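Local atomic coordinates of protein pof8 (Schizosaccharomyces pombe, PDB entry 6TZN), a protein that binds telomerase RNA specifically and promotes its assembly with the catalytic subunit trt1, this chain being its C-terminal xRRM domain. Residues A[11-16]-A[113-118]; A[34-39]-A[66-71]. One frame throughout, in Å; residues are numbered along the deposited sequence.

Contact 1: A[11-16]-A[113-118]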
loop_
_atom_site.group_PDB
_atom_site.type_symbol
_atom_site.label_atom_id
_atom_site.label_comp_id
_atom_site.label_asym_id
_atom_site.label_seq_id
_atom_site.Cartn_x
_atom_site.Cartn_y
_atom_site.Cartn_z
ATOM N N ASN A 11 5.245 -13.519 1.940
ATOM C CA ASN A 11 4.161 -12.930 1.158
ATOM C C ASN A 11 3.289 -11.970 1.965
ATOM O O ASN A 11 2.106 -11.797 1.670
ATOM C CB ASN A 11 3.346 -13.996 0.423
ATOM C CG ASN A 11 4.219 -14.858 -0.456
ATOM O OD1 ASN A 11 5.086 -14.349 -1.169
ATOM N ND2 ASN A 11 4.018 -16.167 -0.397
ATOM N N LEU A 12 3.880 -11.279 2.944
ATOM C CA LEU A 12 3.164 -10.300 3.748
ATOM C C LEU A 12 3.338 -8.869 3.259
ATOM O O LEU A 12 2.582 -7.996 3.694
ATOM C CB LEU A 12 3.651 -10.344 5.203
ATOM C CG LEU A 12 3.368 -11.590 6.051
ATOM C CD1 LEU A 12 3.971 -11.410 7.447
ATOM C CD2 LEU A 12 1.878 -11.842 6.147
ATOM N N LEU A 13 4.306 -8.603 2.384
ATOM C CA LEU A 13 4.785 -7.244 2.140
ATOM C C LEU A 13 4.339 -6.749 0.774
ATOM O O LEU A 13 4.560 -7.425 -0.236
ATOM C CB LEU A 13 6.312 -7.200 2.191
ATOM C CG LEU A 13 7.005 -7.809 3.405
ATOM C CD1 LEU A 13 8.514 -7.754 3.203
ATOM C CD2 LEU A 13 6.597 -7.077 4.682
ATOM N N THR A 14 3.743 -5.558 0.732
ATOM C CA THR A 14 3.415 -4.903 -0.529
ATOM C C THR A 14 4.055 -3.525 -0.570
ATOM O O THR A 14 3.935 -2.746 0.380
ATOM C CB THR A 14 1.902 -4.754 -0.753
ATOM O OG1 THR A 14 1.339 -3.873 0.229
ATOM C CG2 THR A 14 1.212 -6.113 -0.711
ATOM N N ARG A 15 4.721 -3.219 -1.672
ATOM C CA ARG A 15 5.188 -1.867 -1.916
ATOM C C ARG A 15 4.063 -1.095 -2.586
ATOM O O ARG A 15 3.460 -1.580 -3.549
ATOM C CB ARG A 15 6.407 -1.885 -2.831
ATOM C CG ARG A 15 6.827 -0.497 -3.290
ATOM C CD ARG A 15 8.105 -0.543 -4.093
ATOM N NE ARG A 15 9.264 -0.611 -3.214
ATOM C CZ ARG A 15 9.999 -1.700 -3.030
ATOM N NH1 ARG A 15 9.700 -2.823 -3.669
ATOM N NH2 ARG A 15 11.036 -1.662 -2.206
ATOM N N ILE A 16 3.756 0.084 -2.057
ATOM C CA ILE A 16 2.811 1.006 -2.673
ATOM C C ILE A 16 3.617 2.116 -3.322
ATOM O O ILE A 16 4.469 2.727 -2.667
ATOM C CB ILE A 16 1.837 1.593 -1.635
ATOM C CG1 ILE A 16 1.233 0.496 -0.753
ATOM C CG2 ILE A 16 0.769 2.433 -2.332
ATOM C CD1 ILE A 16 0.402 -0.505 -1.510
ATOM N N LYS A 113 13.654 -11.029 1.777
ATOM C CA LYS A 113 14.582 -11.501 2.798
ATOM C C LYS A 113 15.274 -10.334 3.486
ATOM O O LYS A 113 15.432 -10.328 4.713
ATOM C CB LYS A 113 15.609 -12.451 2.179
ATOM C CG LYS A 113 15.021 -13.778 1.722
ATOM C CD LYS A 113 16.068 -14.621 0.999
ATOM N N ASN A 114 15.673 -9.321 2.711
ATOM C CA ASN A 114 16.395 -8.192 3.283
ATOM C C ASN A 114 15.502 -7.325 4.160
ATOM O O ASN A 114 15.988 -6.745 5.138
ATOM C CB ASN A 114 17.050 -7.359 2.185
ATOM C CG ASN A 114 18.314 -6.672 2.659
ATOM O OD1 ASN A 114 19.311 -7.328 2.965
ATOM N ND2 ASN A 114 18.281 -5.347 2.723
ATOM N N TYR A 115 14.210 -7.209 3.831
ATOM C CA TYR A 115 13.294 -6.481 4.706
ATOM C C TYR A 115 13.318 -7.065 6.109
ATOM O O TYR A 115 13.458 -6.338 7.101
ATOM C CB TYR A 115 11.871 -6.524 4.143
ATOM C CG TYR A 115 10.825 -5.863 5.031
ATOM C CD1 TYR A 115 10.250 -6.549 6.102
ATOM C CD2 TYR A 115 10.408 -4.562 4.787
ATOM C CE1 TYR A 115 9.308 -5.946 6.911
ATOM C CE2 TYR A 115 9.456 -3.954 5.583
ATOM C CZ TYR A 115 8.904 -4.651 6.642
ATOM O OH TYR A 115 7.945 -4.054 7.437
ATOM N N TRP A 116 13.173 -8.386 6.210
ATOM C CA TRP A 116 13.133 -9.027 7.514
ATOM C C TRP A 116 14.503 -9.028 8.181
ATOM O O TRP A 116 14.589 -8.885 9.405
ATOM C CB TRP A 116 12.532 -10.431 7.381
ATOM C CG TRP A 116 11.084 -10.375 6.995
ATOM C CD1 TRP A 116 10.546 -10.639 5.763
ATOM C CD2 TRP A 116 9.985 -10.006 7.841
ATOM N NE1 TRP A 116 9.180 -10.456 5.794
ATOM C CE2 TRP A 116 8.812 -10.074 7.058
ATOM C CE3 TRP A 116 9.880 -9.627 9.184
ATOM C CZ2 TRP A 116 7.551 -9.776 7.574
ATOM C CZ3 TRP A 116 8.626 -9.336 9.696
ATOM C CH2 TRP A 116 7.478 -9.410 8.890
ATOM N N ARG A 117 15.576 -9.168 7.396
ATOM C CA ARG A 117 16.925 -9.078 7.946
ATOM C C ARG A 117 17.189 -7.695 8.528
ATOM O O ARG A 117 17.738 -7.573 9.629
ATOM C CB ARG A 117 17.948 -9.414 6.859
ATOM C CG ARG A 117 19.403 -9.289 7.287
ATOM C CD ARG A 117 20.343 -9.524 6.108
ATOM N NE ARG A 117 20.124 -10.826 5.480
ATOM C CZ ARG A 117 19.577 -11.000 4.279
ATOM N NH1 ARG A 117 19.196 -9.953 3.561
ATOM N NH2 ARG A 117 19.417 -12.225 3.793
ATOM N N MET A 118 16.804 -6.639 7.803
ATOM C CA MET A 118 17.020 -5.283 8.301
ATOM C C MET A 118 16.126 -4.970 9.491
ATOM O O MET A 118 16.541 -4.248 10.404
ATOM C CB MET A 118 16.800 -4.265 7.182
ATOM C CG MET A 118 17.904 -4.253 6.137
ATOM S SD MET A 118 19.502 -3.755 6.813
ATOM C CE MET A 118 20.306 -5.334 7.097
HETATM O O HOH W 1 6.868 -11.380 4.107
#

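Contact 2: A[34-39]-A[66-71]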
loop_
_atom_site.group_PDB
_atom_site.type_symbol
_atom_site.label_atom_id
_atom_site.label_comp_id
_atom_site.label_asym_id
_atom_site.label_seq_id
_atom_site.Cartn_x
_atom_site.Cartn_y
_atom_site.Cartn_z
ATOM N N TYR A 34 -9.874 2.144 2.688
ATOM C CA TYR A 34 -10.938 2.543 1.776
ATOM C C TYR A 34 -10.920 1.686 0.516
ATOM O O TYR A 34 -11.956 1.158 0.090
ATOM C CB TYR A 34 -10.757 4.028 1.438
ATOM C CG TYR A 34 -11.851 4.607 0.580
ATOM C CD1 TYR A 34 -11.825 4.467 -0.804
ATOM C CD2 TYR A 34 -12.917 5.285 1.154
ATOM C CE1 TYR A 34 -12.838 4.984 -1.589
ATOM C CE2 TYR A 34 -13.927 5.815 0.377
ATOM C CZ TYR A 34 -13.884 5.657 -0.992
ATOM O OH TYR A 34 -14.888 6.187 -1.759
ATOM N N VAL A 35 -9.743 1.529 -0.085
ATOM C CA VAL A 35 -9.613 0.743 -1.309
ATOM C C VAL A 35 -9.898 -0.734 -1.044
ATOM O O VAL A 35 -10.634 -1.385 -1.801
ATOM C CB VAL A 35 -8.215 0.981 -1.911
ATOM C CG1 VAL A 35 -7.935 0.039 -3.060
ATOM C CG2 VAL A 35 -8.080 2.425 -2.369
ATOM N N PHE A 36 -9.337 -1.270 0.045
ATOM C CA PHE A 36 -9.530 -2.669 0.421
ATOM C C PHE A 36 -11.010 -3.001 0.535
ATOM O O PHE A 36 -11.457 -4.051 0.060
ATOM C CB PHE A 36 -8.832 -2.895 1.770
ATOM C CG PHE A 36 -8.550 -4.339 2.121
ATOM C CD1 PHE A 36 -9.560 -5.157 2.606
ATOM C CD2 PHE A 36 -7.263 -4.854 2.037
ATOM C CE1 PHE A 36 -9.298 -6.472 2.968
ATOM C CE2 PHE A 36 -6.995 -6.159 2.396
ATOM C CZ PHE A 36 -8.015 -6.974 2.857
ATOM N N SER A 37 -11.794 -2.108 1.145
ATOM C CA SER A 37 -13.209 -2.389 1.362
ATOM C C SER A 37 -14.000 -2.459 0.061
ATOM O O SER A 37 -15.038 -3.131 0.021
ATOM C CB SER A 37 -13.824 -1.367 2.319
ATOM O OG SER A 37 -13.970 -0.102 1.705
ATOM N N ARG A 38 -13.539 -1.791 -1.000
ATOM C CA ARG A 38 -14.166 -1.940 -2.310
ATOM C C ARG A 38 -13.777 -3.238 -3.000
ATOM O O ARG A 38 -14.480 -3.666 -3.919
ATOM C CB ARG A 38 -13.801 -0.770 -3.230
ATOM C CG ARG A 38 -14.745 0.413 -3.156
ATOM C CD ARG A 38 -14.355 1.353 -2.054
ATOM N NE ARG A 38 -15.449 2.248 -1.724
ATOM C CZ ARG A 38 -15.612 2.803 -0.532
ATOM N NH1 ARG A 38 -14.724 2.562 0.428
ATOM N NH2 ARG A 38 -16.656 3.594 -0.309
ATOM N N GLN A 39 -12.686 -3.873 -2.577
ATOM C CA GLN A 39 -12.227 -5.118 -3.179
ATOM C C GLN A 39 -12.893 -6.335 -2.553
ATOM O O GLN A 39 -13.191 -7.311 -3.255
ATOM C CB GLN A 39 -10.702 -5.219 -3.052
ATOM C CG GLN A 39 -10.070 -6.313 -3.883
ATOM C CD GLN A 39 -10.257 -6.088 -5.373
ATOM O OE1 GLN A 39 -10.531 -4.967 -5.818
ATOM N NE2 GLN A 39 -10.093 -7.146 -6.152
ATOM N N PRO A 66 -0.951 -13.208 4.452
ATOM C CA PRO A 66 -0.769 -13.162 2.990
ATOM C C PRO A 66 -2.051 -12.881 2.225
ATOM O O PRO A 66 -2.009 -12.234 1.170
ATOM C CB PRO A 66 -0.203 -14.552 2.662
ATOM C CG PRO A 66 0.485 -14.965 3.911
ATOM C CD PRO A 66 -0.384 -14.444 5.029
ATOM N N LEU A 67 -3.197 -13.333 2.736
ATOM C CA LEU A 67 -4.460 -13.044 2.067
ATOM C C LEU A 67 -4.730 -11.546 2.003
ATOM O O LEU A 67 -5.215 -11.042 0.985
ATOM C CB LEU A 67 -5.608 -13.775 2.761
ATOM C CG LEU A 67 -6.972 -13.552 2.107
ATOM C CD1 LEU A 67 -6.950 -13.993 0.644
ATOM C CD2 LEU A 67 -8.068 -14.268 2.881
ATOM N N HIS A 68 -4.414 -10.816 3.080
ATOM C CA HIS A 68 -4.562 -9.360 3.062
ATOM C C HIS A 68 -3.672 -8.734 1.995
ATOM O O HIS A 68 -4.106 -7.848 1.248
ATOM C CB HIS A 68 -4.204 -8.774 4.428
ATOM C CG HIS A 68 -5.205 -9.055 5.505
ATOM N ND1 HIS A 68 -5.048 -10.073 6.420
ATOM C CD2 HIS A 68 -6.361 -8.431 5.832
ATOM C CE1 HIS A 68 -6.072 -10.075 7.254
ATOM N NE2 HIS A 68 -6.882 -9.086 6.921
ATOM N N ALA A 69 -2.414 -9.179 1.918
ATOM C CA ALA A 69 -1.497 -8.624 0.928
ATOM C C ALA A 69 -1.992 -8.889 -0.488
ATOM O O ALA A 69 -1.937 -8.003 -1.348
ATOM C CB ALA A 69 -0.087 -9.183 1.122
ATOM N N GLU A 70 -2.490 -10.101 -0.745
ATOM C CA GLU A 70 -3.021 -10.418 -2.068
ATOM C C GLU A 70 -4.234 -9.558 -2.399
ATOM O O GLU A 70 -4.393 -9.108 -3.542
ATOM C CB GLU A 70 -3.400 -11.898 -2.121
ATOM C CG GLU A 70 -3.758 -12.402 -3.513
ATOM C CD GLU A 70 -4.081 -13.881 -3.529
ATOM O OE1 GLU A 70 -4.801 -14.344 -2.618
ATOM O OE2 GLU A 70 -3.614 -14.581 -4.451
ATOM N N THR A 71 -5.106 -9.330 -1.414
ATOM C CA THR A 71 -6.270 -8.482 -1.641
ATOM C C THR A 71 -5.841 -7.066 -2.012
ATOM O O THR A 71 -6.431 -6.434 -2.897
ATOM C CB THR A 71 -7.146 -8.473 -0.385
ATOM O OG1 THR A 71 -7.593 -9.804 -0.095
ATOM C CG2 THR A 71 -8.344 -7.550 -0.556
#

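Contact 1: A[11-16]-A[113-118]
Leu13 drives both of its methyl groups onto the ring of Tyr115 and, with Leu12, onto the indole of Trp116, which joins the start of strand 13-17 to helix 109-119. CD1 of Leu13 sits over one face of the phenol ring, 3.9 Å from the centroid of Tyr115 and 28° off the ring normal, a CH-pi contact; its closest ring atom is Tyr115 CG. CD2 of Leu13 covers the other end of the same ring, 3.7 Å from Tyr115 CE1. With CG anti to the backbone N (chi1 176°), the Tyr115 ring reaches from the helix toward the sheet, its face to Leu13, and its OH hydrogen-bonds Asp51 on strand 47-51.

Trp116 takes a different first torsion (chi1 -67°), which sets CG beside its own backbone N. The two aromatic side chains then lie next to each other, Tyr115 CD1 being 3.8 Å above the indole plane, and Leu13 lodges against both. Its CD1 is 3.8 Å from Trp116 NE1, while Leu12 CD1, on a side chain running at about a right angle to the tryptophan, reaches Trp116 CZ2 at 3.9 Å. Phe8, outside the two segments, stacks on the indole.

A water completes the join: it accepts from Trp116 NE1 at 3.0 Å and from Leu12 N at 3.2 Å. A C-terminal helix across the sheet is a feature of the xRRM, a form of RRM conserved among LARP7 proteins. The direct contact is therefore carried by leucine methyls against aromatic rings, and its polar component by that water, while the Tyr115 OH bond to Asp51 ties the helix to strand 47-51; this is consistent with a helix held on the sheet by dispersion and given its placement by a few directed bonds.

Contact 2: A[34-39]-A[66-71]
Phe36 and Thr71 meet where the two helices on the same side of the RRM sheet, 25-39 and 66-78, cross almost perpendicularly: their segment axes make an angle of 92° and approach to 11.0 Å. CG of Phe36 is anti to its backbone nitrogen (chi1 -162°), which extends the ring to helix 66-78. Thr71 CG2 stands over one face of the Phe36 ring, 3.6 Å from its centroid and 17° off the normal, a CH-pi contact. At the ring edge Phe36 CE2 comes within 3.5 Å of His68 O, and Phe36 CZ touches His68 CD2 at 3.7 Å, the two rings being set obliquely. Gln39 flanks the threonine, with CG 3.9 Å from Thr71 CG2.

Outside this shell, the imidazole is held by a hydrogen bond between His68 ND1 and Thr65 OG1, and the Gln39 side chain touches Asn74, Ala75 and Thr78 of helix 66-78. An alanine in place of Phe36 would probably open a gap between the helices and leave the Thr71 methyl without its aromatic partner. The threonine's own rotation is fixed by its hydroxyl: Thr71 OG1 donates to Leu67 O at 2.9 Å, from the face of that carbonyl opposite to the one used by Thr71 N.

How the contacts relate
Contacts 1 and 2 lie on opposite sides of the four-stranded sheet, helix 109-119 on one and helices 25-39 and 66-78 on the other, with their centres about 17 Å apart. Segment 11-16 bridges the two, since Asn11 O is 3.5 Å from Ala69 CB and Leu12 CD2 is 3.6 Å from Pro66 N. Just past them, on the strand itself, Thr14 CG2 packs 3.7 Å from Ala69 O; residues 66-71 thus touch segment 11-16 as well as Phe36. A nitrate ion, probably from the crystallisation liquor, lies about 4 Å from the Trp116 side chain.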